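Long-range contact in putative peptidase M23 (Pseudomonas aeruginosa PAO1, PDB 2HSI), which is probably a zinc-dependent metalloendopeptidase of the M23 family and carries a bound zinc ion: residues 36-50 / 64-78. Numbering follows the deposited sequence.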
loop_
_atom_site.group_PDB
_atom_site.type_symbol
_atom_site.label_atom_id
_atom_site.label_comp_id
_atom_site.label_asym_id
_atom_site.label_seq_id
_atom_site.Cartn_x
_atom_site.Cartn_y
_atom_site.Cartn_z
ATOM N N PRO A 36 -12.758 -7.822 -3.589
ATOM C CA PRO A 36 -12.552 -6.379 -3.839
ATOM C C PRO A 36 -11.965 -5.689 -2.595
ATOM O O PRO A 36 -12.376 -5.984 -1.481
ATOM C CB PRO A 36 -13.966 -5.865 -4.139
ATOM C CG PRO A 36 -14.746 -7.109 -4.526
ATOM C CD PRO A 36 -14.185 -8.183 -3.678
ATOM N N GLY A 37 -10.982 -4.813 -2.789
ATOM C CA GLY A 37 -10.238 -4.246 -1.649
ATOM C C GLY A 37 -9.165 -5.174 -1.100
ATOM O O GLY A 37 -8.485 -4.842 -0.119
ATOM N N GLY A 38 -9.009 -6.342 -1.729
ATOM C CA GLY A 38 -8.099 -7.379 -1.249
ATOM C C GLY A 38 -6.865 -7.575 -2.118
ATOM O O GLY A 38 -6.464 -6.668 -2.848
ATOM N N VAL A 39 -6.259 -8.757 -2.015
ATOM C CA VAL A 39 -4.979 -9.070 -2.662
ATOM C C VAL A 39 -5.025 -10.449 -3.351
ATOM O O VAL A 39 -5.493 -11.426 -2.770
ATOM C CB VAL A 39 -3.798 -9.035 -1.632
ATOM C CG1 VAL A 39 -2.458 -9.422 -2.289
ATOM C CG2 VAL A 39 -3.672 -7.664 -0.955
ATOM N N ALA A 40 -4.525 -10.531 -4.583
ATOM C CA ALA A 40 -4.405 -11.831 -5.249
ATOM C C ALA A 40 -2.945 -12.150 -5.487
ATOM O O ALA A 40 -2.207 -11.318 -6.021
ATOM C CB ALA A 40 -5.172 -11.829 -6.563
ATOM N N VAL A 41 -2.530 -13.350 -5.085
ATOM C CA VAL A 41 -1.186 -13.852 -5.371
ATOM C C VAL A 41 -1.275 -14.738 -6.607
ATOM O O VAL A 41 -1.988 -15.739 -6.606
ATOM C CB VAL A 41 -0.583 -14.626 -4.173
ATOM C CG1 VAL A 41 0.825 -15.164 -4.517
ATOM C CG2 VAL A 41 -0.549 -13.738 -2.914
ATOM N N VAL A 42 -0.582 -14.343 -7.671
ATOM C CA VAL A 42 -0.736 -15.003 -8.973
ATOM C C VAL A 42 0.579 -15.622 -9.440
ATOM O O VAL A 42 1.577 -14.926 -9.569
ATOM C CB VAL A 42 -1.277 -14.023 -10.063
ATOM C CG1 VAL A 42 -1.586 -14.754 -11.351
ATOM C CG2 VAL A 42 -2.540 -13.288 -9.583
ATOM N N ASP A 43 0.560 -16.933 -9.684
ATOM C CA ASP A 43 1.669 -17.658 -10.318
ATOM C C ASP A 43 1.876 -17.077 -11.710
ATOM O O ASP A 43 0.964 -17.045 -12.526
ATOM C CB ASP A 43 1.314 -19.157 -10.385
ATOM C CG ASP A 43 2.475 -20.053 -10.890
ATOM O OD1 ASP A 43 3.450 -19.564 -11.488
ATOM O OD2 ASP A 43 2.394 -21.282 -10.691
ATOM N N LEU A 44 3.086 -16.601 -11.980
ATOM C CA LEU A 44 3.377 -16.003 -13.286
ATOM C C LEU A 44 3.813 -16.989 -14.369
ATOM O O LEU A 44 3.918 -16.612 -15.539
ATOM C CB LEU A 44 4.416 -14.877 -13.143
ATOM C CG LEU A 44 3.954 -13.692 -12.288
ATOM C CD1 LEU A 44 4.966 -12.563 -12.360
ATOM C CD2 LEU A 44 2.599 -13.204 -12.786
ATOM N N GLY A 45 4.056 -18.244 -13.992
ATOM C CA GLY A 45 4.628 -19.232 -14.923
ATOM C C GLY A 45 6.016 -18.827 -15.413
ATOM O O GLY A 45 6.333 -18.963 -16.603
ATOM N N GLU A 46 6.814 -18.267 -14.503
ATOM C CA GLU A 46 8.170 -17.784 -14.791
ATOM C C GLU A 46 9.104 -18.160 -13.626
ATOM O O GLU A 46 8.696 -18.116 -12.460
ATOM C CB GLU A 46 8.165 -16.247 -14.982
ATOM C CG GLU A 46 7.378 -15.721 -16.192
ATOM C CD GLU A 46 8.088 -15.883 -17.549
ATOM O OE1 GLU A 46 9.311 -16.152 -17.606
ATOM O OE2 GLU A 46 7.414 -15.730 -18.587
ATOM N N GLU A 47 10.343 -18.549 -13.932
ATOM C CA GLU A 47 11.329 -18.906 -12.890
ATOM C C GLU A 47 12.736 -18.391 -13.197
ATOM O O GLU A 47 13.614 -18.457 -12.335
ATOM C CB GLU A 47 11.384 -20.429 -12.678
ATOM C CG GLU A 47 11.947 -21.213 -13.878
ATOM C CD GLU A 47 12.195 -22.673 -13.578
ATOM O OE1 GLU A 47 11.455 -23.276 -12.783
ATOM O OE2 GLU A 47 13.155 -23.225 -14.134
ATOM N N GLY A 48 12.942 -17.895 -14.419
ATOM C CA GLY A 48 14.245 -17.366 -14.858
ATOM C C GLY A 48 14.422 -15.889 -14.535
ATOM O O GLY A 48 14.289 -15.489 -13.380
ATOM N N PRO A 49 14.746 -15.063 -15.555
ATOM C CA PRO A 49 14.896 -13.620 -15.345
ATOM C C PRO A 49 13.586 -13.023 -14.807
ATOM O O PRO A 49 12.518 -13.615 -15.027
ATOM C CB PRO A 49 15.221 -13.096 -16.752
ATOM C CG PRO A 49 15.790 -14.257 -17.459
ATOM C CD PRO A 49 14.994 -15.427 -16.957
ATOM N N PRO A 50 13.663 -11.896 -14.060
ATOM C CA PRO A 50 12.441 -11.299 -13.506
ATOM C C PRO A 50 11.462 -10.837 -14.583
ATOM O O PRO A 50 11.837 -10.067 -15.470
ATOM C CB PRO A 50 12.956 -10.096 -12.706
ATOM C CG PRO A 50 14.395 -10.331 -12.515
ATOM C CD PRO A 50 14.865 -11.138 -13.667
ATOM N N ARG A 64 10.029 -13.415 -6.122
ATOM C CA ARG A 64 10.149 -14.868 -6.039
ATOM C C ARG A 64 9.458 -15.358 -4.764
ATOM O O ARG A 64 9.614 -14.765 -3.702
ATOM C CB ARG A 64 11.609 -15.311 -6.057
ATOM C CG ARG A 64 12.269 -15.276 -7.430
ATOM C CD ARG A 64 13.615 -16.000 -7.383
ATOM N NE ARG A 64 14.399 -15.834 -8.600
ATOM C CZ ARG A 64 14.267 -16.583 -9.695
ATOM N NH1 ARG A 64 13.362 -17.558 -9.747
ATOM N NH2 ARG A 64 15.035 -16.350 -10.750
ATOM N N GLU A 65 8.678 -16.432 -4.879
ATOM C CA GLU A 65 8.048 -17.045 -3.718
ATOM C C GLU A 65 9.085 -17.881 -2.977
ATOM O O GLU A 65 9.455 -18.966 -3.427
ATOM C CB GLU A 65 6.868 -17.919 -4.126
ATOM C CG GLU A 65 6.102 -18.449 -2.924
ATOM C CD GLU A 65 4.912 -19.291 -3.304
ATOM O OE1 GLU A 65 5.027 -20.117 -4.225
ATOM O OE2 GLU A 65 3.859 -19.135 -2.663
ATOM N N GLU A 66 9.557 -17.348 -1.853
ATOM C CA GLU A 66 10.669 -17.936 -1.076
ATOM C C GLU A 66 11.874 -18.341 -1.939
ATOM O O GLU A 66 12.455 -19.401 -1.726
ATOM C CB GLU A 66 10.178 -19.130 -0.248
ATOM C CG GLU A 66 9.121 -18.769 0.774
ATOM C CD GLU A 66 8.432 -19.989 1.365
ATOM O OE1 GLU A 66 8.327 -21.029 0.669
ATOM O OE2 GLU A 66 7.975 -19.898 2.525
ATOM N N GLY A 67 12.216 -17.504 -2.922
ATOM C CA GLY A 67 13.331 -17.767 -3.823
ATOM C C GLY A 67 13.042 -18.658 -5.016
ATOM O O GLY A 67 13.927 -18.926 -5.828
ATOM N N ARG A 68 11.795 -19.095 -5.148
ATOM C CA ARG A 68 11.447 -20.040 -6.197
ATOM C C ARG A 68 10.721 -19.347 -7.354
ATOM O O ARG A 68 11.290 -18.457 -7.987
ATOM C CB ARG A 68 10.680 -21.235 -5.621
ATOM C CG ARG A 68 11.376 -21.823 -4.389
ATOM C CD ARG A 68 10.833 -23.175 -3.990
ATOM N NE ARG A 68 11.718 -23.839 -3.033
ATOM C CZ ARG A 68 11.668 -23.690 -1.711
ATOM N NH1 ARG A 68 10.766 -22.894 -1.147
ATOM N NH2 ARG A 68 12.527 -24.350 -0.945
ATOM N N ARG A 69 9.480 -19.753 -7.618
ATOM C CA ARG A 69 8.720 -19.257 -8.759
ATOM C C ARG A 69 8.407 -17.778 -8.584
ATOM O O ARG A 69 8.234 -17.290 -7.451
ATOM C CB ARG A 69 7.413 -20.052 -8.950
ATOM C CG ARG A 69 6.432 -19.871 -7.795
ATOM C CD ARG A 69 5.083 -20.516 -8.004
ATOM N NE ARG A 69 4.254 -20.267 -6.829
ATOM C CZ ARG A 69 2.982 -20.621 -6.685
ATOM N NH1 ARG A 69 2.326 -21.264 -7.644
ATOM N NH2 ARG A 69 2.361 -20.328 -5.561
ATOM N N TRP A 70 8.376 -17.072 -9.712
ATOM C CA TRP A 70 7.925 -15.689 -9.757
ATOM C C TRP A 70 6.415 -15.583 -9.580
ATOM O O TRP A 70 5.625 -16.261 -10.262
ATOM C CB TRP A 70 8.352 -15.016 -11.057
ATOM C CG TRP A 70 9.828 -14.795 -11.190
ATOM C CD1 TRP A 70 10.689 -15.463 -12.029
ATOM C CD2 TRP A 70 10.627 -13.820 -10.490
ATOM N NE1 TRP A 70 11.969 -14.964 -11.883
ATOM C CE2 TRP A 70 11.955 -13.955 -10.952
ATOM C CE3 TRP A 70 10.342 -12.835 -9.529
ATOM C CZ2 TRP A 70 13.008 -13.148 -10.469
ATOM C CZ3 TRP A 70 11.387 -12.035 -9.052
ATOM C CH2 TRP A 70 12.703 -12.207 -9.521
ATOM N N ILE A 71 6.020 -14.732 -8.642
ATOM C CA ILE A 71 4.606 -14.489 -8.374
ATOM C C ILE A 71 4.341 -12.984 -8.442
ATOM O O ILE A 71 5.231 -12.179 -8.160
ATOM C CB ILE A 71 4.155 -15.071 -6.994
ATOM C CG1 ILE A 71 5.117 -14.646 -5.877
ATOM C CG2 ILE A 71 4.022 -16.605 -7.044
ATOM C CD1 ILE A 71 4.597 -14.862 -4.462
ATOM N N ALA A 72 3.131 -12.610 -8.856
ATOM C CA ALA A 72 2.672 -11.226 -8.696
ATOM C C ALA A 72 1.816 -11.114 -7.435
ATOM O O ALA A 72 1.041 -12.023 -7.107
ATOM C CB ALA A 72 1.886 -10.769 -9.922
ATOM N N VAL A 73 1.960 -10.002 -6.720
ATOM C CA VAL A 73 1.164 -9.723 -5.526
ATOM C C VAL A 73 0.341 -8.502 -5.906
ATOM O O VAL A 73 0.871 -7.387 -5.981
ATOM C CB VAL A 73 2.060 -9.470 -4.274
ATOM C CG1 VAL A 73 1.228 -9.093 -3.055
ATOM C CG2 VAL A 73 2.894 -10.707 -3.953
ATOM N N VAL A 74 -0.940 -8.743 -6.193
ATOM C CA VAL A 74 -1.773 -7.815 -6.966
ATOM C C VAL A 74 -2.822 -7.176 -6.067
ATOM O O VAL A 74 -3.589 -7.883 -5.412
ATOM C CB VAL A 74 -2.512 -8.548 -8.143
ATOM C CG1 VAL A 74 -3.249 -7.554 -9.051
ATOM C CG2 VAL A 74 -1.552 -9.397 -8.978
ATOM N N GLY A 75 -2.852 -5.845 -6.040
ATOM C CA GLY A 75 -3.882 -5.115 -5.303
ATOM C C GLY A 75 -5.165 -5.038 -6.120
ATOM O O GLY A 75 -5.126 -4.689 -7.299
ATOM N N ILE A 76 -6.294 -5.375 -5.491
ATOM C CA ILE A 76 -7.600 -5.357 -6.163
ATOM C C ILE A 76 -8.424 -4.166 -5.669
ATOM O O ILE A 76 -8.797 -4.117 -4.498
ATOM C CB ILE A 76 -8.400 -6.666 -5.918
ATOM C CG1 ILE A 76 -7.524 -7.911 -6.128
ATOM C CG2 ILE A 76 -9.663 -6.705 -6.784
ATOM C CD1 ILE A 76 -6.931 -8.064 -7.524
ATOM N N PRO A 77 -8.705 -3.192 -6.559
ATOM C CA PRO A 77 -9.510 -2.043 -6.095
ATOM C C PRO A 77 -10.865 -2.447 -5.505
ATOM O O PRO A 77 -11.449 -3.460 -5.911
ATOM C CB PRO A 77 -9.701 -1.217 -7.360
ATOM C CG PRO A 77 -8.555 -1.601 -8.246
ATOM C CD PRO A 77 -8.297 -3.040 -7.969
ATOM N N LEU A 78 -11.345 -1.664 -4.547
ATOM C CA LEU A 78 -12.626 -1.932 -3.882
ATOM C C LEU A 78 -13.823 -1.892 -4.853
ATOM O O LEU A 78 -14.819 -2.580 -4.646
ATOM C CB LEU A 78 -12.828 -0.973 -2.700
ATOM C CG LEU A 78 -13.881 -1.335 -1.641
ATOM C CD1 LEU A 78 -13.502 -2.583 -0.836
ATOM C CD2 LEU A 78 -14.134 -0.153 -0.712
HETATM O O HOH W 1 6.038 -18.513 -11.586
#
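The carbonyl oxygen of E47 is gripped by both terminal nitrogens of R64, NH1 at 2.8 Å and NH2 at 3.0 Å from E47 O. Both come from the same side of the peptide plane and well above it, while the oxygen itself lies in the guanidinium plane. R64 NH1 also donates to R68 O, which ties the arginine to the end of the type I' turn E65-R68 that follows it. W70 NE1 points almost straight at G48 O (2.8 Å, 167°). One face of the indole carries P50, whose CA makes a CH-pi contact 4.0 Å from the centroid of the six-membered ring; R64 CG lies over the opposite face. Beyond the loop, 39-43 runs antiparallel to 70-75 as an edge strand of the N-terminal domain's sheet, with A40/V74 and V42/A72 as hydrogen-bonded pairs. V41 CG1 meets I71 CD1 at 3.8 Å on the face where V41 also touches M28 and L31 of helix 26-31. On the face of V42 and A72, L44 CD2 packs against A72 CB (3.8 Å), and both residues touch L87 of strand 83-90. With CG anti to the backbone N (chi1 -174°), D43 forms a salt bridge to R69 whose hydrogen bond is weak (OD2 to NH1, 3.0 Å), the two planes 68° apart. E65 completes the network, its OE1 met by R69 NE at 2.7 Å from above the carboxylate plane.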